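Local coordinates for nicotinate-nucleotide diphosphorylase (Carboxylating) (PDB 5HUO), which catalyses the conversion of quinolinate and 5-phosphoribosyl 1-diphosphate to nicotinate mononucleotide, carbon dioxide and diphosphate on the route to NAD, at residues A[55-60]-A[124-129]; A[164-167]-A[173-176]. All blocks are in the same frame, centred on the assembly; numbering follows the deposited sequence.

Contact 1: residues A[55-60]-A[124-129]; sequences YSTNAI and SLLTCE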
# COMPACT_ATOMS: atom_id res chain seq x y z
N TYR A 55 23.97 -9.84 -4.06
CA TYR A 55 24.85 -11.00 -4.23
C TYR A 55 26.32 -10.64 -4.18
O TYR A 55 27.11 -11.29 -3.53
CB TYR A 55 24.56 -11.75 -5.54
CG TYR A 55 23.19 -12.38 -5.58
CD1 TYR A 55 22.92 -13.57 -4.93
CD2 TYR A 55 22.16 -11.79 -6.25
CE1 TYR A 55 21.66 -14.14 -4.93
CE2 TYR A 55 20.91 -12.36 -6.26
CZ TYR A 55 20.67 -13.54 -5.59
OH TYR A 55 19.44 -14.11 -5.66
N SER A 56 26.68 -9.56 -4.82
CA SER A 56 28.10 -9.15 -4.94
C SER A 56 28.67 -8.85 -3.57
O SER A 56 29.78 -9.25 -3.23
CB SER A 56 28.30 -7.99 -5.98
OG SER A 56 27.04 -7.54 -6.52
N THR A 57 27.88 -8.19 -2.74
CA THR A 57 28.34 -7.89 -1.38
C THR A 57 28.29 -9.11 -0.50
O THR A 57 29.18 -9.34 0.25
CB THR A 57 27.52 -6.76 -0.75
OG1 THR A 57 27.81 -5.56 -1.45
CG2 THR A 57 27.86 -6.53 0.69
N ASN A 58 27.22 -9.86 -0.56
CA ASN A 58 27.13 -11.08 0.23
C ASN A 58 28.09 -12.22 -0.09
O ASN A 58 28.51 -12.93 0.78
CB ASN A 58 25.72 -11.61 0.17
CG ASN A 58 24.75 -10.62 0.74
OD1 ASN A 58 25.17 -9.57 1.21
ND2 ASN A 58 23.47 -10.90 0.63
N ALA A 59 28.46 -12.36 -1.32
CA ALA A 59 29.45 -13.37 -1.67
C ALA A 59 30.82 -13.11 -1.05
O ALA A 59 31.46 -14.05 -0.62
CB ALA A 59 29.61 -13.47 -3.18
N ILE A 60 31.30 -11.87 -1.10
CA ILE A 60 32.63 -11.54 -0.55
C ILE A 60 32.66 -11.31 0.95
O ILE A 60 33.61 -11.70 1.61
CB ILE A 60 33.27 -10.33 -1.25
CG1 ILE A 60 33.31 -10.57 -2.77
CG2 ILE A 60 34.68 -10.09 -0.74
CD1 ILE A 60 33.82 -11.92 -3.24
N SER A 124 25.67 -3.73 5.28
CA SER A 124 24.79 -2.57 5.30
C SER A 124 25.39 -1.35 4.59
O SER A 124 24.68 -0.61 3.93
CB SER A 124 24.43 -2.17 6.72
OG SER A 124 24.05 -3.32 7.42
N LEU A 125 26.69 -1.19 4.70
CA LEU A 125 27.31 -0.04 4.10
C LEU A 125 27.31 -0.13 2.60
O LEU A 125 26.97 0.84 1.90
CB LEU A 125 28.71 0.17 4.61
CG LEU A 125 28.82 0.30 6.16
CD1 LEU A 125 30.28 0.36 6.54
CD2 LEU A 125 28.11 1.46 6.75
N LEU A 126 27.68 -1.28 2.07
CA LEU A 126 27.82 -1.41 0.63
C LEU A 126 26.49 -1.55 -0.09
O LEU A 126 26.31 -1.03 -1.16
CB LEU A 126 28.72 -2.57 0.28
CG LEU A 126 30.11 -2.48 0.88
CD1 LEU A 126 31.01 -3.57 0.31
CD2 LEU A 126 30.75 -1.12 0.64
N THR A 127 25.56 -2.21 0.53
CA THR A 127 24.29 -2.42 -0.09
C THR A 127 23.51 -1.12 -0.13
O THR A 127 22.74 -0.89 -1.05
CB THR A 127 23.50 -3.53 0.66
OG1 THR A 127 24.21 -4.75 0.49
CG2 THR A 127 22.13 -3.74 0.10
N CYS A 128 23.62 -0.32 0.91
CA CYS A 128 22.86 0.96 0.96
C CYS A 128 23.49 2.14 0.18
O CYS A 128 22.84 3.15 -0.01
CB CYS A 128 22.65 1.42 2.41
SG CYS A 128 21.48 0.42 3.28
N GLU A 129 24.73 1.99 -0.21
CA GLU A 129 25.53 3.07 -0.73
C GLU A 129 24.91 3.85 -1.91
O GLU A 129 24.74 5.05 -1.87
CB GLU A 129 26.88 2.52 -1.12
CG GLU A 129 27.74 3.39 -2.03
CD GLU A 129 29.08 2.70 -2.37
OE1 GLU A 129 29.77 3.21 -3.29
OE2 GLU A 129 29.42 1.65 -1.72
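Thr57 of the short helix 55-60 points at the opening turns of helix 122-153 and touches two consecutive residues there, Leu126 and Thr127. Its CB lies 4.1 Å from Thr127 OG1. From CB the two branches part. OG1 takes the place beside the backbone N (chi1 -68°), which brings it over the base of Leu126: OG1 is 3.6 Å from Leu126 CB, with CD1 of the same leucine somewhat farther off. The methyl CG2, anti to the backbone N, lies between the two partners, at 4.1 Å from Leu126 CB and also 4.1 Å from Thr127 OG1. The backbones come nearest at the same place, Thr57 CA and Leu126 CA being 6.8 Å apart.

No hydrogen bond joins residues 55-60 to 124-129; just before the latter, Arg123 NH1 makes a weak one to Asn58 O. The two threonines are tied through Asp54, the residue just before helix 55-60, whose OD2 bonds to both hydroxyls. Thr127 OG1 also bonds to Arg123 O, one turn back in its own helix. One carboxylate oxygen thus joins the two threonines; beside it the touch is van der Waals and small.

On other sides, Leu125 turns to strand 66-73 and Cys128 to helix 82-92, whereas Ser56 and Ile60 pack on Met195 and Val204 of the second subunit. The arrangement is a helix-helix contact within the alpha/beta N-terminal domain of quinolinate phosphoribosyltransferases, in which helices lie against a four-stranded antiparallel sheet.

Contact 2: residues A[164-167]-A[173-176]; sequences RKTT and FEKY. With SO4 (sulfate ion), chain J; SO4 (sulfate ion), chain I.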
# COMPACT_ATOMS: atom_id res chain seq x y z
N ARG A 164 6.26 23.68 -10.50
CA ARG A 164 5.74 22.32 -10.44
C ARG A 164 6.39 21.43 -11.44
O ARG A 164 5.93 20.33 -11.71
CB ARG A 164 4.24 22.31 -10.65
CG ARG A 164 3.47 22.61 -9.38
CD ARG A 164 2.02 22.99 -9.67
NE ARG A 164 1.28 21.96 -10.40
CZ ARG A 164 0.78 22.13 -11.61
NH1 ARG A 164 0.93 23.31 -12.28
NH2 ARG A 164 0.12 21.18 -12.18
N LYS A 165 7.46 21.91 -12.07
CA LYS A 165 8.15 21.12 -13.11
C LYS A 165 9.21 20.30 -12.41
O LYS A 165 10.42 20.60 -12.48
CB LYS A 165 8.74 22.03 -14.14
CG LYS A 165 7.65 22.85 -14.80
CD LYS A 165 8.18 23.58 -15.98
CE LYS A 165 7.14 24.53 -16.50
NZ LYS A 165 7.57 25.10 -17.84
N THR A 166 8.72 19.31 -11.69
CA THR A 166 9.52 18.51 -10.76
C THR A 166 9.51 17.05 -11.16
O THR A 166 8.76 16.60 -11.98
CB THR A 166 8.98 18.60 -9.35
OG1 THR A 166 7.57 18.28 -9.34
CG2 THR A 166 9.18 20.00 -8.79
N THR A 167 10.43 16.32 -10.59
CA THR A 167 10.59 14.90 -10.94
C THR A 167 9.46 14.17 -10.26
O THR A 167 9.30 14.35 -9.07
CB THR A 167 11.92 14.33 -10.41
OG1 THR A 167 13.00 15.14 -10.88
CG2 THR A 167 12.11 12.95 -10.92
N PHE A 173 11.17 16.64 -2.00
CA PHE A 173 12.62 16.57 -1.77
C PHE A 173 13.27 17.68 -2.58
O PHE A 173 14.20 18.34 -2.13
CB PHE A 173 13.24 15.22 -2.21
CG PHE A 173 12.81 14.02 -1.40
CD1 PHE A 173 11.63 13.39 -1.65
CD2 PHE A 173 13.61 13.49 -0.45
CE1 PHE A 173 11.23 12.29 -0.90
CE2 PHE A 173 13.20 12.41 0.31
CZ PHE A 173 12.01 11.81 0.10
N GLU A 174 12.78 17.86 -3.78
CA GLU A 174 13.31 18.89 -4.67
C GLU A 174 12.98 20.27 -4.15
O GLU A 174 13.80 21.16 -4.15
CB GLU A 174 12.80 18.68 -6.09
CG GLU A 174 13.29 17.34 -6.64
CD GLU A 174 12.93 17.09 -8.09
OE1 GLU A 174 11.95 17.70 -8.62
OE2 GLU A 174 13.63 16.27 -8.73
N LYS A 175 11.79 20.44 -3.62
CA LYS A 175 11.39 21.74 -3.05
C LYS A 175 12.35 22.06 -1.92
O LYS A 175 12.71 23.21 -1.71
CB LYS A 175 9.95 21.71 -2.56
CG LYS A 175 8.96 21.58 -3.72
CD LYS A 175 8.43 22.93 -4.19
CE LYS A 175 7.65 22.79 -5.48
NZ LYS A 175 7.02 24.07 -5.92
N TYR A 176 12.69 21.04 -1.14
CA TYR A 176 13.53 21.23 0.03
C TYR A 176 14.90 21.72 -0.46
O TYR A 176 15.45 22.68 0.09
CB TYR A 176 13.64 19.92 0.85
CG TYR A 176 14.73 19.92 1.90
CD1 TYR A 176 14.63 20.69 3.06
CD2 TYR A 176 15.92 19.18 1.69
CE1 TYR A 176 15.67 20.72 3.99
CE2 TYR A 176 16.91 19.18 2.65
CZ TYR A 176 16.79 19.98 3.79
OH TYR A 176 17.80 20.05 4.69
S SO4 J . 3.39 26.52 -11.33
O1 SO4 J . 4.17 27.70 -11.77
O2 SO4 J . 3.80 26.13 -9.96
O3 SO4 J . 1.93 26.73 -11.28
O4 SO4 J . 3.64 25.48 -12.33
S SO4 I . 10.97 26.96 -17.40
O1 SO4 I . 11.92 27.89 -18.03
O2 SO4 I . 10.78 27.39 -16.02
O3 SO4 I . 9.67 27.14 -18.01
O4 SO4 I . 11.38 25.54 -17.51
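Thr167 and Glu174 form a pair of hydrogen bonds between the loop that follows strand 159-161 and the helix, 171-180, that the loop leads into. Both carboxylate oxygens are used. Thr167 N donates to Glu174 OE1 at 2.8 Å in a nearly straight bond (171°), reaching the syn side of the oxygen but 30° out of the carboxylate plane. Thr167 OG1 donates to Glu174 OE2 at 2.5 Å, on that oxygen's syn lone pair. The torsion of the threonine makes the pairing possible: with chi1 -55° the hydroxyl stands beside the backbone N, and the two donors face the carboxylate together. A second bond to OE2, from His138 NE2 of helix 122-153, further restrains the group. Thr166 sets its CB 3.2 Å from Glu174 OE1, with the methyl CG2 a little farther, while its hydroxyl bonds to Arg171 NE.

In this family's C-terminal alpha/beta-barrel domain, loops at the carboxyl ends of the parallel strands carry the active site, and the basic residues just ahead of Thr167 fit that pattern. Lys165, at the centre of an inverse gamma turn, sends an extended chain out to one sulfate ion, its NZ 2.9 Å from O3. Gly293 N and His297 NE2 bind this ion too. Arg164, bent at chi3, offers NH1 in a weak bond to O4 of a second sulfate, which Arg187 also holds. The ions probably come from the crystallisation liquor, yet their sites are consistent with a pocket for anionic substrates. Asp49 of the second subunit forms a salt bridge with Arg164 NH2.

In the fold
Contact 1 closes before contact 2 opens along the chain, and the two lie in different domains, the N-terminal one and the C-terminal barrel. Their centres are 31 Å apart and their nearest atoms about 13 Å, so they do not touch. Helix 122-153 relates them: its first turns supply one side of contact 1, and farther along it His138 and Ile142 meet Glu174 of contact 2. The centre of contact 1 is about 31 Å from the centre of the chain and that of contact 2 about 5 Å, though both contacts are buried. Both also touch the second subunit, which illustrates how one long helix and an interface with the second subunit can bring separate domains into a single assembly.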